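Local coordinates for protein purine nucleoside phosphorylase (Thermus thermophilus, PDB 6TK9) that probably catalyses the reversible phosphorolysis of purine nucleosides such as inosine and guanosine, releasing the free base and ribose 1-phosphate, at residues F94-G99 against R105-T110; L129-F134 against E215-R220; L176-G181 against R261-G266; L199-G204 against V237-H242. All coordinates share one frame; numbering follows the deposited sequence.

Contact 1. Residues F94-G99 against R105-T110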
loop_
_atom_site.group_PDB
_atom_site.type_symbol
_atom_site.label_atom_id
_atom_site.label_comp_id
_atom_site.label_asym_id
_atom_site.label_seq_id
_atom_site.Cartn_x
_atom_site.Cartn_y
_atom_site.Cartn_z
ATOM N N PHE A 94 -2.140 31.346 17.518
ATOM C CA PHE A 94 -2.595 32.644 18.073
ATOM C C PHE A 94 -2.259 33.731 17.046
ATOM O O PHE A 94 -3.185 34.388 16.560
ATOM C CB PHE A 94 -2.091 32.893 19.498
ATOM C CG PHE A 94 -2.762 34.092 20.121
ATOM C CD1 PHE A 94 -4.102 34.046 20.488
ATOM C CD2 PHE A 94 -2.087 35.300 20.253
ATOM C CE1 PHE A 94 -4.743 35.169 20.997
ATOM C CE2 PHE A 94 -2.729 36.421 20.768
ATOM C CZ PHE A 94 -4.053 36.352 21.140
ATOM N N PRO A 95 -0.981 33.891 16.600
ATOM C CA PRO A 95 -0.622 34.932 15.635
ATOM C C PRO A 95 -1.580 35.013 14.430
ATOM O O PRO A 95 -2.231 36.043 14.308
ATOM C CB PRO A 95 0.826 34.593 15.234
ATOM C CG PRO A 95 1.385 33.859 16.429
ATOM C CD PRO A 95 0.198 33.101 17.001
ATOM N N VAL A 96 -1.686 33.976 13.591
ATOM C CA VAL A 96 -2.553 34.037 12.371
ATOM C C VAL A 96 -4.009 34.350 12.758
ATOM O O VAL A 96 -4.707 34.949 11.933
ATOM C CB VAL A 96 -2.471 32.776 11.491
ATOM C CG1 VAL A 96 -1.067 32.583 10.944
ATOM C CG2 VAL A 96 -2.956 31.524 12.208
ATOM N N ARG A 97 -4.468 33.984 13.952
ATOM C CA ARG A 97 -5.847 34.328 14.402
ATOM C C ARG A 97 -5.940 35.857 14.577
ATOM O O ARG A 97 -6.868 36.449 13.990
ATOM C CB ARG A 97 -6.239 33.552 15.670
ATOM C CG ARG A 97 -6.572 32.080 15.431
ATOM C CD ARG A 97 -6.692 31.245 16.701
ATOM N NE ARG A 97 -7.646 30.150 16.580
ATOM C CZ ARG A 97 -7.870 29.193 17.490
ATOM N NH1 ARG A 97 -7.206 29.171 18.633
ATOM N NH2 ARG A 97 -8.782 28.261 17.245
ATOM N N VAL A 98 -5.011 36.471 15.329
ATOM C CA VAL A 98 -4.868 37.957 15.471
ATOM C C VAL A 98 -4.710 38.579 14.079
ATOM O O VAL A 98 -5.389 39.583 13.780
ATOM C CB VAL A 98 -3.686 38.332 16.387
ATOM C CG1 VAL A 98 -3.337 39.808 16.303
ATOM C CG2 VAL A 98 -3.966 37.943 17.824
ATOM N N GLY A 99 -3.869 37.976 13.243
ATOM C CA GLY A 99 -3.689 38.418 11.851
ATOM C C GLY A 99 -5.022 38.554 11.146
ATOM O O GLY A 99 -5.220 39.527 10.401
ATOM N N ARG A 105 -7.528 38.644 5.406
ATOM C CA ARG A 105 -8.518 37.569 5.100
ATOM C C ARG A 105 -7.935 36.574 4.077
ATOM O O ARG A 105 -8.586 35.534 3.816
ATOM C CB ARG A 105 -9.818 38.180 4.579
ATOM C CG ARG A 105 -10.337 39.351 5.404
ATOM C CD ARG A 105 -10.972 38.944 6.719
ATOM N NE ARG A 105 -12.175 38.156 6.476
ATOM C CZ ARG A 105 -13.387 38.645 6.232
ATOM N NH1 ARG A 105 -13.591 39.950 6.203
ATOM N NH2 ARG A 105 -14.399 37.823 6.020
ATOM N N THR A 106 -6.760 36.881 3.508
ATOM C CA THR A 106 -5.962 35.996 2.616
ATOM C C THR A 106 -4.557 35.856 3.208
ATOM O O THR A 106 -3.953 36.905 3.538
ATOM C CB THR A 106 -5.917 36.520 1.175
ATOM O OG1 THR A 106 -7.249 36.524 0.674
ATOM C CG2 THR A 106 -5.083 35.675 0.238
ATOM N N PHE A 107 -4.071 34.611 3.331
ATOM C CA PHE A 107 -2.790 34.271 4.000
ATOM C C PHE A 107 -1.948 33.376 3.104
ATOM O O PHE A 107 -2.487 32.410 2.559
ATOM C CB PHE A 107 -3.044 33.560 5.323
ATOM C CG PHE A 107 -2.996 34.450 6.531
ATOM C CD1 PHE A 107 -4.120 35.130 6.955
ATOM C CD2 PHE A 107 -1.827 34.579 7.257
ATOM C CE1 PHE A 107 -4.067 35.936 8.079
ATOM C CE2 PHE A 107 -1.771 35.389 8.378
ATOM C CZ PHE A 107 -2.895 36.065 8.788
ATOM N N LEU A 108 -0.665 33.719 2.988
ATOM C CA LEU A 108 0.391 32.929 2.311
ATOM C C LEU A 108 1.239 32.309 3.425
ATOM O O LEU A 108 1.936 33.057 4.110
ATOM C CB LEU A 108 1.239 33.849 1.417
ATOM C CG LEU A 108 0.716 34.144 0.005
ATOM C CD1 LEU A 108 -0.732 34.637 -0.005
ATOM C CD2 LEU A 108 1.603 35.149 -0.709
ATOM N N LEU A 109 1.155 31.005 3.640
ATOM C CA LEU A 109 1.983 30.330 4.668
ATOM C C LEU A 109 3.201 29.712 3.982
ATOM O O LEU A 109 2.999 28.914 3.075
ATOM C CB LEU A 109 1.131 29.273 5.370
ATOM C CG LEU A 109 -0.202 29.773 5.913
ATOM C CD1 LEU A 109 -1.055 28.601 6.356
ATOM C CD2 LEU A 109 0.005 30.750 7.055
ATOM N N THR A 110 4.407 30.091 4.395
ATOM C CA THR A 110 5.679 29.638 3.789
ATOM C C THR A 110 6.471 28.874 4.849
ATOM O O THR A 110 6.366 29.238 6.037
ATOM C CB THR A 110 6.482 30.805 3.184
ATOM O OG1 THR A 110 7.269 31.446 4.195
ATOM C CG2 THR A 110 5.594 31.817 2.486
#

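Contact 2. Residues L129-F134 against E215-R220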
loop_
_atom_site.group_PDB
_atom_site.type_symbol
_atom_site.label_atom_id
_atom_site.label_comp_id
_atom_site.label_asym_id
_atom_site.label_seq_id
_atom_site.Cartn_x
_atom_site.Cartn_y
_atom_site.Cartn_z
ATOM N N LEU A 129 -1.047 21.506 -2.239
ATOM C CA LEU A 129 -2.382 21.109 -2.752
ATOM C C LEU A 129 -3.247 20.563 -1.628
ATOM O O LEU A 129 -4.449 20.724 -1.721
ATOM C CB LEU A 129 -2.195 20.055 -3.834
ATOM C CG LEU A 129 -1.497 20.573 -5.079
ATOM C CD1 LEU A 129 -1.452 19.498 -6.158
ATOM C CD2 LEU A 129 -2.194 21.824 -5.589
ATOM N N ASP A 130 -2.644 19.918 -0.625
ATOM C CA ASP A 130 -3.369 19.327 0.538
ATOM C C ASP A 130 -2.378 19.019 1.662
ATOM O O ASP A 130 -1.150 19.176 1.456
ATOM C CB ASP A 130 -4.106 18.055 0.122
ATOM C CG ASP A 130 -5.398 17.800 0.860
ATOM O OD1 ASP A 130 -5.760 18.644 1.685
ATOM O OD2 ASP A 130 -6.010 16.733 0.614
ATOM N N TYR A 131 -2.880 18.589 2.815
ATOM C CA TYR A 131 -2.047 18.356 4.023
ATOM C C TYR A 131 -2.453 17.035 4.680
ATOM O O TYR A 131 -3.614 16.526 4.542
ATOM C CB TYR A 131 -2.153 19.537 5.007
ATOM C CG TYR A 131 -3.455 19.594 5.768
ATOM C CD1 TYR A 131 -3.696 18.747 6.833
ATOM C CD2 TYR A 131 -4.472 20.438 5.382
ATOM C CE1 TYR A 131 -4.917 18.725 7.486
ATOM C CE2 TYR A 131 -5.685 20.465 6.056
ATOM C CZ TYR A 131 -5.920 19.591 7.104
ATOM O OH TYR A 131 -7.118 19.589 7.763
ATOM N N ILE A 132 -1.507 16.492 5.420
ATOM C CA ILE A 132 -1.706 15.302 6.289
ATOM C C ILE A 132 -1.231 15.714 7.674
ATOM O O ILE A 132 -0.104 16.260 7.744
ATOM C CB ILE A 132 -0.912 14.098 5.756
ATOM C CG1 ILE A 132 -1.612 13.430 4.568
ATOM C CG2 ILE A 132 -0.644 13.113 6.886
ATOM C CD1 ILE A 132 -0.751 12.381 3.853
ATOM N N ASN A 133 -2.032 15.456 8.714
ATOM C CA ASN A 133 -1.633 15.725 10.120
ATOM C C ASN A 133 -1.162 14.415 10.740
ATOM O O ASN A 133 -2.029 13.606 11.039
ATOM C CB ASN A 133 -2.767 16.376 10.914
ATOM C CG ASN A 133 -2.420 16.668 12.355
ATOM O OD1 ASN A 133 -3.212 17.265 13.058
ATOM N ND2 ASN A 133 -1.229 16.304 12.792
ATOM N N PHE A 134 0.152 14.236 10.912
ATOM C CA PHE A 134 0.786 13.073 11.599
ATOM C C PHE A 134 1.424 13.517 12.920
ATOM O O PHE A 134 2.310 12.808 13.416
ATOM C CB PHE A 134 1.856 12.430 10.707
ATOM C CG PHE A 134 2.232 11.021 11.083
ATOM C CD1 PHE A 134 1.337 9.977 10.916
ATOM C CD2 PHE A 134 3.471 10.743 11.631
ATOM C CE1 PHE A 134 1.693 8.680 11.249
ATOM C CE2 PHE A 134 3.825 9.449 11.978
ATOM C CZ PHE A 134 2.941 8.420 11.775
ATOM N N GLU A 215 -1.861 26.162 11.455
ATOM C CA GLU A 215 -2.191 27.477 10.841
ATOM C C GLU A 215 -3.292 27.250 9.799
ATOM O O GLU A 215 -4.339 27.948 9.878
ATOM C CB GLU A 215 -0.927 28.155 10.279
ATOM C CG GLU A 215 0.036 28.605 11.369
ATOM C CD GLU A 215 1.521 28.455 11.080
ATOM O OE1 GLU A 215 2.045 29.260 10.304
ATOM O OE2 GLU A 215 2.160 27.552 11.652
ATOM N N VAL A 216 -3.105 26.294 8.883
ATOM C CA VAL A 216 -4.111 26.016 7.818
ATOM C C VAL A 216 -5.472 25.698 8.446
ATOM O O VAL A 216 -6.453 26.246 7.972
ATOM C CB VAL A 216 -3.675 24.882 6.891
ATOM C CG1 VAL A 216 -4.795 24.580 5.901
ATOM C CG2 VAL A 216 -2.376 25.214 6.169
ATOM N N ILE A 217 -5.526 24.843 9.468
ATOM C CA ILE A 217 -6.796 24.421 10.139
ATOM C C ILE A 217 -7.418 25.627 10.860
ATOM O O ILE A 217 -8.633 25.868 10.694
ATOM C CB ILE A 217 -6.557 23.237 11.104
ATOM C CG1 ILE A 217 -6.106 21.985 10.348
ATOM C CG2 ILE A 217 -7.799 22.966 11.935
ATOM C CD1 ILE A 217 -5.578 20.880 11.229
ATOM N N ALA A 218 -6.619 26.351 11.644
ATOM C CA ALA A 218 -7.033 27.568 12.391
ATOM C C ALA A 218 -7.653 28.593 11.428
ATOM O O ALA A 218 -8.709 29.171 11.779
ATOM C CB ALA A 218 -5.856 28.142 13.151
ATOM N N LEU A 219 -7.037 28.785 10.257
ATOM C CA LEU A 219 -7.416 29.829 9.275
ATOM C C LEU A 219 -8.662 29.412 8.481
ATOM O O LEU A 219 -9.458 30.328 8.138
ATOM C CB LEU A 219 -6.227 30.128 8.362
ATOM C CG LEU A 219 -5.181 31.048 8.986
ATOM C CD1 LEU A 219 -3.895 31.032 8.192
ATOM C CD2 LEU A 219 -5.710 32.465 9.093
ATOM N N ARG A 220 -8.879 28.119 8.217
ATOM C CA ARG A 220 -10.100 27.678 7.474
ATOM C C ARG A 220 -11.289 27.696 8.440
ATOM O O ARG A 220 -12.423 27.991 8.001
ATOM C CB ARG A 220 -9.902 26.312 6.812
ATOM C CG ARG A 220 -8.861 26.315 5.705
ATOM C CD ARG A 220 -9.253 27.087 4.461
ATOM N NE ARG A 220 -10.566 26.733 3.962
ATOM C CZ ARG A 220 -11.562 27.583 3.793
ATOM N NH1 ARG A 220 -11.399 28.876 4.020
ATOM N NH2 ARG A 220 -12.734 27.135 3.399
#

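Contact 3. Residues L176-G181 against R261-G266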
loop_
_atom_site.group_PDB
_atom_site.type_symbol
_atom_site.label_atom_id
_atom_site.label_comp_id
_atom_site.label_asym_id
_atom_site.label_seq_id
_atom_site.Cartn_x
_atom_site.Cartn_y
_atom_site.Cartn_z
ATOM N N LEU A 176 9.366 29.475 -14.282
ATOM C CA LEU A 176 9.699 28.770 -13.011
ATOM C C LEU A 176 8.915 27.446 -12.947
ATOM O O LEU A 176 7.679 27.477 -13.124
ATOM C CB LEU A 176 9.345 29.730 -11.864
ATOM C CG LEU A 176 9.738 29.344 -10.437
ATOM C CD1 LEU A 176 8.580 28.654 -9.743
ATOM C CD2 LEU A 176 11.001 28.486 -10.386
ATOM N N HIS A 177 9.611 26.317 -12.776
ATOM C CA HIS A 177 8.980 24.976 -12.651
ATOM C C HIS A 177 8.510 24.797 -11.212
ATOM O O HIS A 177 9.387 24.662 -10.331
ATOM C CB HIS A 177 9.901 23.819 -13.062
ATOM C CG HIS A 177 9.223 22.494 -12.944
ATOM N ND1 HIS A 177 7.905 22.299 -13.340
ATOM C CD2 HIS A 177 9.660 21.300 -12.479
ATOM C CE1 HIS A 177 7.571 21.048 -13.126
ATOM N NE2 HIS A 177 8.630 20.413 -12.598
ATOM N N LEU A 178 7.185 24.828 -11.020
ATOM C CA LEU A 178 6.475 24.774 -9.712
ATOM C C LEU A 178 6.071 23.325 -9.437
ATOM O O LEU A 178 5.119 22.852 -10.108
ATOM C CB LEU A 178 5.250 25.689 -9.775
ATOM C CG LEU A 178 4.401 25.797 -8.508
ATOM C CD1 LEU A 178 5.200 26.374 -7.337
ATOM C CD2 LEU A 178 3.182 26.653 -8.778
ATOM N N PHE A 179 6.801 22.656 -8.529
ATOM C CA PHE A 179 6.402 21.370 -7.908
ATOM C C PHE A 179 5.129 21.593 -7.097
ATOM O O PHE A 179 4.887 22.719 -6.611
ATOM C CB PHE A 179 7.475 20.794 -6.990
ATOM C CG PHE A 179 8.757 20.474 -7.693
ATOM C CD1 PHE A 179 8.797 19.481 -8.654
ATOM C CD2 PHE A 179 9.907 21.208 -7.433
ATOM C CE1 PHE A 179 9.984 19.192 -9.310
ATOM C CE2 PHE A 179 11.089 20.933 -8.105
ATOM C CZ PHE A 179 11.124 19.923 -9.041
ATOM N N GLU A 180 4.335 20.530 -6.989
ATOM C CA GLU A 180 3.003 20.528 -6.341
ATOM C C GLU A 180 2.927 19.286 -5.455
ATOM O O GLU A 180 3.583 18.295 -5.798
ATOM C CB GLU A 180 1.912 20.550 -7.412
ATOM C CG GLU A 180 2.041 21.697 -8.413
ATOM C CD GLU A 180 0.870 21.791 -9.372
ATOM O OE1 GLU A 180 0.039 20.856 -9.383
ATOM O OE2 GLU A 180 0.791 22.788 -10.107
ATOM N N GLY A 181 2.194 19.337 -4.340
ATOM C CA GLY A 181 1.898 18.108 -3.590
ATOM C C GLY A 181 1.324 18.331 -2.210
ATOM O O GLY A 181 0.864 19.462 -1.886
ATOM N N ARG A 261 11.543 35.036 -3.384
ATOM C CA ARG A 261 10.989 36.403 -3.147
ATOM C C ARG A 261 10.367 36.919 -4.445
ATOM O O ARG A 261 9.266 37.537 -4.373
ATOM C CB ARG A 261 12.071 37.378 -2.688
ATOM C CG ARG A 261 12.552 37.112 -1.277
ATOM C CD ARG A 261 13.810 37.887 -0.975
ATOM N NE ARG A 261 14.607 37.036 -0.132
ATOM C CZ ARG A 261 15.895 36.817 -0.275
ATOM N NH1 ARG A 261 16.585 37.451 -1.206
ATOM N NH2 ARG A 261 16.503 35.987 0.556
ATOM N N ARG A 262 11.025 36.644 -5.580
ATOM C CA ARG A 262 10.506 37.030 -6.921
ATOM C C ARG A 262 9.155 36.347 -7.152
ATOM O O ARG A 262 8.286 36.965 -7.808
ATOM C CB ARG A 262 11.499 36.678 -8.027
ATOM C CG ARG A 262 11.167 37.333 -9.358
ATOM C CD ARG A 262 11.975 36.773 -10.512
ATOM N NE ARG A 262 11.282 37.079 -11.758
ATOM C CZ ARG A 262 11.356 36.355 -12.878
ATOM N NH1 ARG A 262 12.101 35.259 -12.938
ATOM N NH2 ARG A 262 10.664 36.733 -13.939
ATOM N N TYR A 263 8.979 35.124 -6.625
ATOM C CA TYR A 263 7.750 34.319 -6.827
ATOM C C TYR A 263 6.668 34.888 -5.905
ATOM O O TYR A 263 5.553 35.185 -6.392
ATOM C CB TYR A 263 8.039 32.815 -6.687
ATOM C CG TYR A 263 6.829 31.938 -6.903
ATOM C CD1 TYR A 263 6.188 31.877 -8.128
ATOM C CD2 TYR A 263 6.298 31.191 -5.867
ATOM C CE1 TYR A 263 5.049 31.108 -8.320
ATOM C CE2 TYR A 263 5.179 30.390 -6.046
ATOM C CZ TYR A 263 4.548 30.347 -7.276
ATOM O OH TYR A 263 3.428 29.584 -7.427
ATOM N N VAL A 264 6.985 35.094 -4.624
ATOM C CA VAL A 264 5.980 35.564 -3.624
ATOM C C VAL A 264 5.443 36.907 -4.110
ATOM O O VAL A 264 4.197 37.098 -4.115
ATOM C CB VAL A 264 6.566 35.669 -2.207
ATOM C CG1 VAL A 264 5.580 36.323 -1.251
ATOM C CG2 VAL A 264 6.991 34.307 -1.664
ATOM N N ARG A 265 6.359 37.787 -4.531
ATOM C CA ARG A 265 6.043 39.141 -5.079
ATOM C C ARG A 265 5.108 38.979 -6.283
ATOM O O ARG A 265 4.077 39.677 -6.313
ATOM C CB ARG A 265 7.318 39.896 -5.475
ATOM C CG ARG A 265 8.108 40.485 -4.313
ATOM C CD ARG A 265 9.459 40.962 -4.813
ATOM N NE ARG A 265 10.231 41.612 -3.765
ATOM C CZ ARG A 265 9.992 42.829 -3.288
ATOM N NH1 ARG A 265 8.983 43.551 -3.752
ATOM N NH2 ARG A 265 10.765 43.324 -2.338
ATOM N N GLY A 266 5.456 38.089 -7.222
ATOM C CA GLY A 266 4.629 37.762 -8.401
ATOM C C GLY A 266 3.180 37.508 -8.017
ATOM O O GLY A 266 2.281 38.133 -8.615
#

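Contact 4. Residues L199-G204 against V237-H242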
loop_
_atom_site.group_PDB
_atom_site.type_symbol
_atom_site.label_atom_id
_atom_site.label_comp_id
_atom_site.label_asym_id
_atom_site.label_seq_id
_atom_site.Cartn_x
_atom_site.Cartn_y
_atom_site.Cartn_z
ATOM N N LEU A 199 7.219 5.660 5.383
ATOM C CA LEU A 199 5.824 5.565 5.876
ATOM C C LEU A 199 5.034 6.777 5.344
ATOM O O LEU A 199 3.927 6.557 4.787
ATOM C CB LEU A 199 5.879 5.450 7.402
ATOM C CG LEU A 199 4.639 5.858 8.198
ATOM C CD1 LEU A 199 4.700 5.245 9.593
ATOM C CD2 LEU A 199 4.510 7.362 8.298
ATOM N N LEU A 200 5.596 7.992 5.391
ATOM C CA LEU A 200 4.844 9.239 5.033
ATOM C C LEU A 200 4.716 9.374 3.510
ATOM O O LEU A 200 3.679 9.871 3.054
ATOM C CB LEU A 200 5.529 10.480 5.612
ATOM C CG LEU A 200 5.513 10.588 7.132
ATOM C CD1 LEU A 200 6.500 11.640 7.598
ATOM C CD2 LEU A 200 4.113 10.874 7.620
ATOM N N ARG A 201 5.726 8.969 2.746
ATOM C CA ARG A 201 5.636 8.978 1.262
ATOM C C ARG A 201 4.476 8.060 0.837
ATOM O O ARG A 201 3.639 8.493 0.015
ATOM C CB ARG A 201 6.974 8.577 0.629
ATOM C CG ARG A 201 7.139 9.033 -0.817
ATOM C CD ARG A 201 8.451 8.609 -1.472
ATOM N NE ARG A 201 8.697 7.201 -1.191
ATOM C CZ ARG A 201 9.886 6.643 -1.026
ATOM N NH1 ARG A 201 10.993 7.357 -1.148
ATOM N NH2 ARG A 201 9.957 5.359 -0.736
ATOM N N GLU A 202 4.391 6.865 1.426
ATOM C CA GLU A 202 3.520 5.759 0.947
ATOM C C GLU A 202 2.071 6.055 1.383
ATOM O O GLU A 202 1.155 5.647 0.629
ATOM C CB GLU A 202 4.187 4.418 1.310
ATOM C CG GLU A 202 3.353 3.451 2.150
ATOM C CD GLU A 202 4.033 2.130 2.530
ATOM O OE1 GLU A 202 4.871 2.115 3.479
ATOM O OE2 GLU A 202 3.711 1.097 1.890
ATOM N N LEU A 203 1.857 6.837 2.456
ATOM C CA LEU A 203 0.529 7.433 2.796
ATOM C C LEU A 203 0.135 8.584 1.849
ATOM O O LEU A 203 -0.998 9.092 2.017
ATOM C CB LEU A 203 0.536 7.986 4.224
ATOM C CG LEU A 203 0.757 6.971 5.339
ATOM C CD1 LEU A 203 0.508 7.625 6.691
ATOM C CD2 LEU A 203 -0.111 5.730 5.144
ATOM N N GLY A 204 1.029 9.051 0.964
ATOM C CA GLY A 204 0.714 10.065 -0.070
ATOM C C GLY A 204 1.221 11.468 0.258
ATOM O O GLY A 204 0.694 12.414 -0.312
ATOM N N VAL A 237 14.641 11.382 1.137
ATOM C CA VAL A 237 14.338 10.074 0.495
ATOM C C VAL A 237 15.228 9.005 1.130
ATOM O O VAL A 237 16.449 9.026 1.026
ATOM C CB VAL A 237 14.401 10.160 -1.047
ATOM C CG1 VAL A 237 14.968 11.488 -1.534
ATOM C CG2 VAL A 237 15.108 8.967 -1.683
ATOM N N PRO A 238 14.618 8.033 1.838
ATOM C CA PRO A 238 15.376 7.113 2.692
ATOM C C PRO A 238 16.202 6.023 1.992
ATOM O O PRO A 238 16.863 5.276 2.676
ATOM C CB PRO A 238 14.265 6.427 3.507
ATOM C CG PRO A 238 13.041 6.466 2.598
ATOM C CD PRO A 238 13.159 7.785 1.862
ATOM N N GLU A 239 16.172 5.933 0.663
ATOM C CA GLU A 239 17.037 4.959 -0.056
ATOM C C GLU A 239 18.164 5.736 -0.754
ATOM O O GLU A 239 18.581 5.318 -1.840
ATOM C CB GLU A 239 16.184 4.010 -0.908
ATOM C CG GLU A 239 14.925 4.609 -1.510
ATOM C CD GLU A 239 13.618 4.535 -0.727
ATOM O OE1 GLU A 239 13.007 3.439 -0.619
ATOM O OE2 GLU A 239 13.177 5.598 -0.273
ATOM N N ARG A 240 18.644 6.793 -0.079
ATOM C CA ARG A 240 19.783 7.697 -0.412
ATOM C C ARG A 240 20.504 7.997 0.914
ATOM O O ARG A 240 19.773 8.220 1.899
ATOM C CB ARG A 240 19.236 8.975 -1.070
ATOM C CG ARG A 240 19.409 9.037 -2.581
ATOM C CD ARG A 240 18.197 9.474 -3.390
ATOM N NE ARG A 240 18.054 10.915 -3.580
ATOM C CZ ARG A 240 17.248 11.509 -4.472
ATOM N NH1 ARG A 240 16.473 10.797 -5.278
ATOM N NH2 ARG A 240 17.213 12.827 -4.554
ATOM N N GLU A 241 21.843 7.977 0.991
ATOM C CA GLU A 241 22.565 8.254 2.275
ATOM C C GLU A 241 22.363 9.727 2.669
ATOM O O GLU A 241 22.001 10.532 1.793
ATOM C CB GLU A 241 24.060 7.899 2.215
ATOM C CG GLU A 241 24.877 8.694 1.201
ATOM C CD GLU A 241 26.246 9.160 1.681
ATOM O OE1 GLU A 241 26.336 9.683 2.824
ATOM O OE2 GLU A 241 27.225 9.011 0.909
ATOM N N HIS A 242 22.586 10.057 3.943
ATOM C CA HIS A 242 22.607 11.438 4.511
ATOM C C HIS A 242 21.254 12.145 4.321
ATOM O O HIS A 242 20.806 12.322 3.163
ATOM C CB HIS A 242 23.794 12.266 3.968
ATOM C CG HIS A 242 24.859 12.554 4.984
ATOM N ND1 HIS A 242 25.032 13.814 5.545
ATOM C CD2 HIS A 242 25.799 11.762 5.549
ATOM C CE1 HIS A 242 26.035 13.782 6.405
ATOM N NE2 HIS A 242 26.519 12.533 6.428
#

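Contact 1. Residues F94-G99 against R105-T110
Phe107 reaches from its strand to the helix 94-99 and meets it at Val96 and Gly99. The far end of the ring does most of the touching. Gly99, having no side chain, brings its CA to the ring edge, near the ring plane and 3.9 Å from Phe107 CZ. Beside it, Val96 CG1 lies 3.9 Å from Phe107 CE2. The carbonyl oxygen of Val96 approaches Phe107 CZ obliquely at 3.8 Å; no hydrogen bond crosses the interface. Val96 sets CG1 anti to its carbonyl carbon (chi1 -63°), and from there the methyl also grazes Leu109 CD2 at 4.4 Å. All four of these residues are buried. In the next shell, Leu219 of helix 213-222 packs on both Val96 and Phe107, while Val26 of strand 23-27 touches Val96 and Leu109. Backbone bonds from Phe107 to Arg225 and Leu227, and from Thr106 and Leu108 to Gly24, fix the strand between two parallel neighbours. The short segment axes approach to 10.5 Å at 151°, nearly antiparallel, as expected of a helix leading through a short connection into the next strand of an alpha/beta sheet, here the central sheet of the phosphorylase superfamily fold.

Contact 2. Residues L129-F134 against E215-R220
Tyr131 spans the gap between the strand 129-133 and the helix 215-220, meeting Val216 with its ring and Ile217 with its hydroxyl end. Its first torsion (chi1 74°) swings the ring over the tyrosine's own backbone and carries it off the strand toward the helix. Ile217 lies athwart the tyrosine, nearly perpendicular to it, and its CG1 is 3.7 Å from Tyr131 OH and 4.0 Å from Tyr131 CZ. That methylene stands anti to the carbonyl carbon of Ile217 (chi1 -65°), and the extended chain beyond it (chi2 168°) brings CD1 to 4.0 Å from Tyr131 OH. Val216 runs antiparallel alongside the ring, with CG1 4.2 Å from Tyr131 CD2. Both aliphatic groups approach the ring obliquely, and the contact across the two segments is apolar. It is helix-on-sheet packing within the phosphorylase superfamily fold: strand 124-133 pairs with strand 179-185, and helix 213-222 also covers strand 106-115 through Val216 and Leu219. Met155, from a loop, touches both Tyr131 and Ile217. The strand also takes part in a subunit interface, where Tyr131 O accepts a hydrogen bond from Ser193 of the second subunit and Asp130 OD2 accepts one from Ala195 N of that subunit.

Contact 3. Residues L176-G181 against R261-G266
Tyr263 carries the whole helical side of this contact, with Leu176 and Leu178 as its partners from the segment 176-181. The apolar contacts come first. Leu176 CD1 lies 4.3 Å from Tyr263 CD1, on the part of the ring nearer the helix. Leu178 meets the phenolic end instead: Leu178 CD1 lies 4.0 Å from Tyr263 CZ and 3.7 Å from Tyr263 OH. Both methyls come to the ring obliquely. The leucine fork lies across the end of the tyrosine, nearly perpendicular to it. Tyr263 holds CG anti to the backbone N (chi1 -179°), a setting that sends the ring outward from the helix to the leucines; in Leu178 an equally extended first torsion carries the chain toward the tyrosine, and chi2 (62°) then places the two methyls.

The polar end of the tyrosine is served from a third element. Its hydroxyl makes a hydrogen bond with Ala167 O of helix 161-173, which satisfies a buried oxygen amid hydrocarbon; no hydrogen bond links the two segments themselves.

Further apolar packing frames the pair. Ala171 of that helix touches Leu176, Leu178 and Tyr263, and Val170 adds to the tyrosine side, while Ile125 and Leu127 of strand 124-133 pack on Leu178. Backbone bonds from Phe179 and Gly181 to Leu127 bind the segment into the sheet. Two helices, 161-173 and the C-terminal 257-270, thus pack together beside the start of strand 179-185, a layered helix-against-sheet arrangement of the alpha/beta phosphorylase superfamily fold.

Contact 4. Residues L199-G204 against V237-H242
The side chain of Arg201 runs out extended from the helix through its first two torsions and then bends at chi3 (46°), which delivers its guanidinium to Glu239. The glutamate chain is itself bent at chi2 (-91°), and this turn lets its carboxylate come to the arginine from the opposite direction. They form a salt bridge in which both terminal nitrogens hold one oxygen, unevenly. Arg201 NH1 makes the shorter, straighter bond, 2.9 Å to Glu239 OE2. Arg201 NH2 makes a longer, more bent one, 3.3 Å to Glu239 OE2. On the arginine side the oxygen lies close to the guanidinium plane. On the glutamate side the fit is less regular, because NH1 meets OE2 from above the carboxylate plane and NH2 comes on the syn side but tilted out of it, both from the same face; the two planes are 39° apart. Around this pair, Pro238 CD lies obliquely 3.7 Å from Arg201 NH1, and Val237 CB sits at the guanidinium edge. Val237 to Arg240 form a type I beta turn that contains Glu239. Across a subunit interface, Glu239 O and Arg240 NH1 exchange hydrogen bonds in both directions with the fifth subunit, and weak, long ion pairs link Arg201 and Glu239 to their counterparts there. Gly204, with positive phi, completes a Schellman motif after the helix. This is a salt bridge tying a helix to a turn at an interface of the six-chain assembly.

Contacts 1, 2 and 3 are all buried, about 8, 10 and 15 Å from the chain centre to their own centres. Contacts 1 and 2 share a helix layer: Leu109 CD1 packs on Val216 CG2 at 3.6 Å, so helix 213-222 bears on the strands of both. Contact 3 joins contact 2 through neighbouring strands 124-133 and 179-185, with a probable hydrogen bond from Leu129 N to Gly181 O. These three are apolar across their segments, each built round one aromatic ring. Contact 4, partly buried and about 23 Å from the chain centre, is ionic instead; it touches contact 2 through Phe134 and Ile132 but stays about 17 Å from contact 1 between nearest atoms.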